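Local coordinates for protein 6-phosphogluconate dehydrogenase NAD-binding (Dyadobacter fermentans, PDB 4GBJ) that probably acts as an NAD(P)-dependent oxidoreductase of the 6-phosphogluconate and 3-hydroxyisobutyrate dehydrogenase family, carrying a Rossmann-type dinucleotide-binding domain, at residues G135-S140 / P151-F156; G63-V68 / E77-E82. All coordinates share one frame; numbering follows the deposited sequence.

Contact 1. Residues G135-S140 / P151-F156; sequences GNICLS and PIVENF. With NA (sodium ion), chain E.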
loop_
_atom_site.group_PDB
_atom_site.type_symbol
_atom_site.label_atom_id
_atom_site.label_comp_id
_atom_site.label_asym_id
_atom_site.label_seq_id
_atom_site.Cartn_x
_atom_site.Cartn_y
_atom_site.Cartn_z
ATOM N N GLY B 135 -2.981 -8.072 -16.894
ATOM C CA GLY B 135 -4.091 -7.533 -16.126
ATOM C C GLY B 135 -5.016 -8.593 -15.559
ATOM O O GLY B 135 -4.806 -9.792 -15.726
ATOM N N ASN B 136 -6.030 -8.152 -14.844
ATOM C CA ASN B 136 -6.968 -9.056 -14.196
ATOM C C ASN B 136 -8.390 -8.580 -14.369
ATOM O O ASN B 136 -8.637 -7.385 -14.479
ATOM C CB ASN B 136 -6.631 -9.163 -12.713
ATOM C CG ASN B 136 -5.286 -9.815 -12.464
ATOM O OD1 ASN B 136 -5.148 -11.019 -12.581
ATOM N ND2 ASN B 136 -4.250 -9.044 -12.213
ATOM N N ILE B 137 -9.333 -9.495 -14.292
ATOM C CA ILE B 137 -10.753 -9.128 -14.345
ATOM C C ILE B 137 -11.522 -9.809 -13.201
ATOM O O ILE B 137 -11.195 -10.929 -12.801
ATOM C CB ILE B 137 -11.321 -9.479 -15.750
ATOM C CG1 ILE B 137 -12.527 -8.600 -16.115
ATOM C CG2 ILE B 137 -11.637 -10.971 -15.902
ATOM C CD1 ILE B 137 -12.956 -8.780 -17.570
ATOM N N CYS B 138 -12.578 -9.138 -12.719
ATOM C CA CYS B 138 -13.519 -9.677 -11.733
ATOM C C CYS B 138 -14.829 -9.842 -12.428
ATOM O O CYS B 138 -15.243 -8.939 -13.147
ATOM C CB CYS B 138 -13.649 -8.772 -10.506
ATOM S SG CYS B 138 -12.186 -8.789 -9.450
ATOM N N LEU B 139 -15.504 -10.961 -12.198
ATOM C CA LEU B 139 -16.791 -11.232 -12.832
ATOM C C LEU B 139 -17.805 -11.482 -11.799
ATOM O O LEU B 139 -17.519 -12.180 -10.842
ATOM C CB LEU B 139 -16.744 -12.452 -13.748
ATOM C CG LEU B 139 -15.681 -12.516 -14.809
ATOM C CD1 LEU B 139 -15.753 -13.856 -15.488
ATOM C CD2 LEU B 139 -15.815 -11.346 -15.820
ATOM N N SER B 140 -19.010 -10.979 -12.007
ATOM C CA SER B 140 -20.139 -11.285 -11.134
ATOM C C SER B 140 -21.437 -11.174 -11.959
ATOM O O SER B 140 -21.525 -10.407 -12.939
ATOM C CB SER B 140 -20.139 -10.394 -9.903
ATOM O OG SER B 140 -20.574 -9.071 -10.163
ATOM N N PRO B 151 -14.128 -17.959 -21.309
ATOM C CA PRO B 151 -13.083 -18.311 -22.299
ATOM C C PRO B 151 -12.718 -17.143 -23.216
ATOM O O PRO B 151 -11.603 -17.097 -23.703
ATOM C CB PRO B 151 -13.696 -19.468 -23.086
ATOM C CG PRO B 151 -14.942 -19.847 -22.391
ATOM C CD PRO B 151 -15.372 -18.721 -21.552
ATOM N N ILE B 152 -13.642 -16.179 -23.426
ATOM C CA ILE B 152 -13.338 -15.021 -24.255
ATOM C C ILE B 152 -12.386 -14.066 -23.488
ATOM O O ILE B 152 -11.384 -13.650 -24.038
ATOM C CB ILE B 152 -14.607 -14.281 -24.727
ATOM C CG1 ILE B 152 -15.601 -15.250 -25.463
ATOM C CG2 ILE B 152 -14.208 -13.127 -25.685
ATOM C CD1 ILE B 152 -16.989 -14.712 -25.593
ATOM N N VAL B 153 -12.718 -13.708 -22.253
ATOM C CA VAL B 153 -11.929 -12.717 -21.498
ATOM C C VAL B 153 -10.546 -13.245 -21.091
ATOM O O VAL B 153 -9.655 -12.430 -20.931
ATOM C CB VAL B 153 -12.681 -12.117 -20.303
ATOM C CG1 VAL B 153 -14.056 -11.642 -20.749
ATOM C CG2 VAL B 153 -12.794 -13.076 -19.123
ATOM N N GLU B 154 -10.345 -14.581 -21.022
ATOM C CA GLU B 154 -9.033 -15.186 -20.732
ATOM C C GLU B 154 -7.992 -14.761 -21.753
ATOM O O GLU B 154 -6.812 -14.830 -21.469
ATOM C CB GLU B 154 -9.122 -16.729 -20.706
ATOM C CG GLU B 154 -9.625 -17.250 -19.381
ATOM C CD GLU B 154 -9.915 -18.732 -19.254
ATOM O OE1 GLU B 154 -10.154 -19.411 -20.281
ATOM O OE2 GLU B 154 -9.906 -19.213 -18.099
ATOM N N ASN B 155 -8.416 -14.359 -22.947
ATOM C CA ASN B 155 -7.500 -13.941 -23.997
ATOM C C ASN B 155 -6.805 -12.630 -23.698
ATOM O O ASN B 155 -5.692 -12.467 -24.146
ATOM C CB ASN B 155 -8.232 -13.834 -25.326
ATOM C CG ASN B 155 -8.635 -15.197 -25.837
ATOM O OD1 ASN B 155 -7.790 -15.986 -26.234
ATOM N ND2 ASN B 155 -9.909 -15.537 -25.765
ATOM N N PHE B 156 -7.405 -11.714 -22.926
ATOM C CA PHE B 156 -6.758 -10.416 -22.670
ATOM C C PHE B 156 -6.429 -10.141 -21.204
ATOM O O PHE B 156 -6.015 -9.033 -20.909
ATOM C CB PHE B 156 -7.591 -9.261 -23.245
ATOM C CG PHE B 156 -9.003 -9.128 -22.782
ATOM C CD1 PHE B 156 -9.325 -8.312 -21.701
ATOM C CD2 PHE B 156 -10.032 -9.729 -23.480
ATOM C CE1 PHE B 156 -10.654 -8.153 -21.300
ATOM C CE2 PHE B 156 -11.356 -9.560 -23.086
ATOM C CZ PHE B 156 -11.653 -8.781 -21.991
HETATM NA NA NA E . -4.979 -15.249 -20.265
HETATM O O HOH W 1 -4.400 -7.767 -19.267
HETATM O O HOH W 2 -6.316 -16.140 -18.394
HETATM O O HOH W 3 -5.306 -17.796 -21.096
#

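Contact 2. Residues G63-V68 / E77-E82; sequences GIVFSV and ELFSME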
loop_
_atom_site.group_PDB
_atom_site.type_symbol
_atom_site.label_atom_id
_atom_site.label_comp_id
_atom_site.label_asym_id
_atom_site.label_seq_id
_atom_site.Cartn_x
_atom_site.Cartn_y
_atom_site.Cartn_z
ATOM N N GLY B 63 -26.903 -13.100 -28.627
ATOM C CA GLY B 63 -25.457 -12.982 -28.760
ATOM C C GLY B 63 -24.766 -12.379 -27.548
ATOM O O GLY B 63 -25.345 -12.298 -26.474
ATOM N N ILE B 64 -23.493 -11.988 -27.717
ATOM C CA ILE B 64 -22.634 -11.416 -26.688
ATOM C C ILE B 64 -22.335 -9.970 -27.031
ATOM O O ILE B 64 -22.006 -9.670 -28.172
ATOM C CB ILE B 64 -21.311 -12.217 -26.560
ATOM C CG1 ILE B 64 -21.573 -13.642 -26.043
ATOM C CG2 ILE B 64 -20.308 -11.497 -25.639
ATOM C CD1 ILE B 64 -20.541 -14.651 -26.522
ATOM N N VAL B 65 -22.408 -9.073 -26.049
ATOM C CA VAL B 65 -22.025 -7.685 -26.279
ATOM C C VAL B 65 -21.075 -7.275 -25.147
ATOM O O VAL B 65 -21.359 -7.527 -24.002
ATOM C CB VAL B 65 -23.215 -6.701 -26.432
ATOM C CG1 VAL B 65 -24.196 -6.797 -25.249
ATOM C CG2 VAL B 65 -22.688 -5.268 -26.573
ATOM N N PHE B 66 -19.938 -6.720 -25.483
ATOM C CA PHE B 66 -19.010 -6.155 -24.504
ATOM C C PHE B 66 -19.187 -4.660 -24.526
ATOM O O PHE B 66 -19.374 -4.125 -25.607
ATOM C CB PHE B 66 -17.553 -6.483 -24.843
ATOM C CG PHE B 66 -17.093 -7.878 -24.498
ATOM C CD1 PHE B 66 -16.236 -8.096 -23.436
ATOM C CD2 PHE B 66 -17.519 -8.975 -25.234
ATOM C CE1 PHE B 66 -15.842 -9.382 -23.089
ATOM C CE2 PHE B 66 -17.104 -10.260 -24.895
ATOM C CZ PHE B 66 -16.285 -10.457 -23.813
ATOM N N SER B 67 -19.082 -3.978 -23.373
ATOM C CA SER B 67 -19.056 -2.525 -23.354
ATOM C C SER B 67 -17.973 -2.032 -22.427
ATOM O O SER B 67 -17.696 -2.628 -21.372
ATOM C CB SER B 67 -20.403 -1.933 -22.950
ATOM O OG SER B 67 -20.719 -2.173 -21.587
ATOM N N VAL B 68 -17.342 -0.942 -22.821
ATOM C CA VAL B 68 -16.350 -0.315 -21.955
ATOM C C VAL B 68 -16.481 1.157 -22.231
ATOM O O VAL B 68 -16.239 1.613 -23.358
ATOM C CB VAL B 68 -14.925 -0.887 -22.076
ATOM C CG1 VAL B 68 -14.358 -0.746 -23.457
ATOM C CG2 VAL B 68 -13.997 -0.237 -21.053
ATOM N N GLU B 77 -27.147 5.452 -20.750
ATOM C CA GLU B 77 -27.614 6.109 -21.996
ATOM C C GLU B 77 -27.617 5.107 -23.141
ATOM O O GLU B 77 -28.480 5.137 -24.008
ATOM C CB GLU B 77 -26.700 7.312 -22.339
ATOM C CG GLU B 77 -26.724 7.827 -23.783
ATOM C CD GLU B 77 -25.746 8.959 -24.052
ATOM O OE1 GLU B 77 -24.725 9.057 -23.331
ATOM O OE2 GLU B 77 -25.976 9.721 -25.019
ATOM N N LEU B 78 -26.610 4.257 -23.178
ATOM C CA LEU B 78 -26.489 3.295 -24.244
ATOM C C LEU B 78 -27.388 2.089 -24.026
ATOM O O LEU B 78 -28.039 1.646 -24.957
ATOM C CB LEU B 78 -25.036 2.847 -24.331
ATOM C CG LEU B 78 -24.693 2.014 -25.540
ATOM C CD1 LEU B 78 -25.050 2.764 -26.818
ATOM C CD2 LEU B 78 -23.237 1.632 -25.519
ATOM N N PHE B 79 -27.418 1.544 -22.818
ATOM C CA PHE B 79 -28.202 0.364 -22.534
ATOM C C PHE B 79 -29.668 0.699 -22.180
ATOM O O PHE B 79 -30.183 0.391 -21.092
ATOM C CB PHE B 79 -27.505 -0.493 -21.464
ATOM C CG PHE B 79 -26.370 -1.230 -22.135
ATOM C CD1 PHE B 79 -26.584 -2.456 -22.732
ATOM C CD2 PHE B 79 -25.152 -0.604 -22.364
ATOM C CE1 PHE B 79 -25.573 -3.081 -23.463
ATOM C CE2 PHE B 79 -24.144 -1.233 -23.124
ATOM C CZ PHE B 79 -24.383 -2.446 -23.693
ATOM N N SER B 80 -30.355 1.266 -23.167
ATOM C CA SER B 80 -31.764 1.613 -23.066
ATOM C C SER B 80 -32.574 0.340 -23.088
ATOM O O SER B 80 -32.062 -0.695 -23.505
ATOM C CB SER B 80 -32.154 2.494 -24.247
ATOM O OG SER B 80 -31.982 1.758 -25.454
HETATM N N MSE B 81 -33.851 0.411 -22.719
HETATM C CA MSE B 81 -34.742 -0.756 -22.771
HETATM C C MSE B 81 -34.824 -1.402 -24.171
HETATM O O MSE B 81 -34.910 -2.622 -24.260
HETATM C CB MSE B 81 -36.167 -0.350 -22.349
HETATM C CG MSE B 81 -36.333 -0.179 -20.850
HETATM SE SE MSE B 81 -38.312 -0.088 -20.488
HETATM C CE MSE B 81 -38.861 1.253 -21.625
ATOM N N GLU B 82 -34.831 -0.585 -25.243
ATOM C CA GLU B 82 -34.967 -1.065 -26.615
ATOM C C GLU B 82 -33.691 -1.771 -27.089
ATOM O O GLU B 82 -33.796 -2.760 -27.801
ATOM C CB GLU B 82 -35.380 0.058 -27.589
ATOM C CG GLU B 82 -34.294 1.073 -27.903
ATOM C CD GLU B 82 -34.824 2.455 -28.251
ATOM O OE1 GLU B 82 -34.566 3.406 -27.475
ATOM O OE2 GLU B 82 -35.542 2.574 -29.272
#

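Contact 1. Residues G135-S140 / P151-F156
Ile137 lays its two branches over two different residues of 151-156: its CG2 meets CG2 of Val153 at 4.0 Å, while its CD1 comes to 4.4 Å from CE1 of Phe156, approaching that ring obliquely. The side chains of Ile137 and Val153 cross at about a right angle, which confines their touch to one pair of methyls. With CG1 anti to the backbone N (chi1 -154°) and chi2 also extended, the longer branch of Ile137 is carried out as far as the Phe156 ring. No direct hydrogen bond joins the two segments, and 153 Å² is buried between them. A water fills that role at one end, accepting from Gly135 N at 2.8 Å and donating to Phe156 O at 2.6 Å. The segments belong to a beta-alpha-beta unit in which strand 136-139 is followed by helix 143-153 and strand 159-162, so the contact packs the C-terminal part of the crossover helix and the residues after it against the strand that precedes it; Ile20 and Leu24 of helix 17-26 also touch Phe156. Within 151-156, Ile152 O accepts from both Asn155 N and Asn155 ND2, on the same face of its carbonyl plane, the side-chain bond being 3.0 Å long with an N-H...O angle of 153°. One face of the Phe156 ring lies against Val153 O, 3.7 Å from the ring plane and offset toward the rim. In this same turn Glu154 offers its backbone O, not its carboxylate, to a sodium ion at 2.2 Å, and Val157 O together with two waters are further ligands.

Contact 2. Residues G63-V68 / E77-E82
Val65 is the first residue of strand 64-67 to meet the other segment, its CG1 lying 4.3 Å from CE1 of Phe79. The methyl stands at the edge of the ring, near its plane, so this is an apolar contact with the rim and not CH-pi packing on a face. Next along the strand, Phe66 points its CB away from 77-82, to the face of the sheet covered by helix 143-153. Ser67 again directs its CB to the Phe79 side: CB lies 3.8 Å from CE2 and 4.1 Å from CZ of that ring, an oblique approach. Its OG is 3.9 Å from the same CE2, a van der Waals touch; its hydrogen bond is with His93 NE2 on the adjacent strand 92-95. The ring of His93 also stacks with that of Phe79, so His93 bonds to Ser67 and stacks on Phe79 at once. The alternation of Val65, Phe66 and Ser67 is that of an extended strand in the parallel part of a Rossmann-type sheet, between strands 8-11 and 92-95. Phe79 comes from the link between helices 72-78 and 81-87, as the first residue to leave helical geometry and the centre of an inverse gamma turn (phi -86°, psi 64°). Its CB points toward the strand, and with CG anti to the carbonyl carbon (chi1 -77°) the ring extends until CE1 and CE2 reach Val65 and Ser67. Just beyond, Ser80 occupies the N-cap of helix 81-87, its OG making a weak bond to Leu83 N. With no hydrogen bond across 63-68 and 77-82, and 121 Å² buried, cohesion between them is essentially van der Waals, while the polar group beside the ring, Ser67 OG, is satisfied by the side chain of His93 on the neighbouring strand.

Contacts 1 and 2 follow one another along the chain, both in its NAD-binding, Rossmann-type part, and their centres lie about 18 Å apart. They meet directly through the helix segment of contact 1 and the strand of contact 2: Val153 CG1 is 3.7 Å from Phe66 CE1, and Ile152 CD1 is 3.7 Å from Ile64 CD1. Strand 64-67 thus carries helix 143-153 on one side and Phe79 on the other, with both contacts reaching the same sheet. Contact 1 supplies one sodium ligand, Glu154 O. The side chain of Ile137 is about 9 Å from that of Lys174, the predicted active-site residue, whereas contact 2 lies away from both the sodium ion and Lys174.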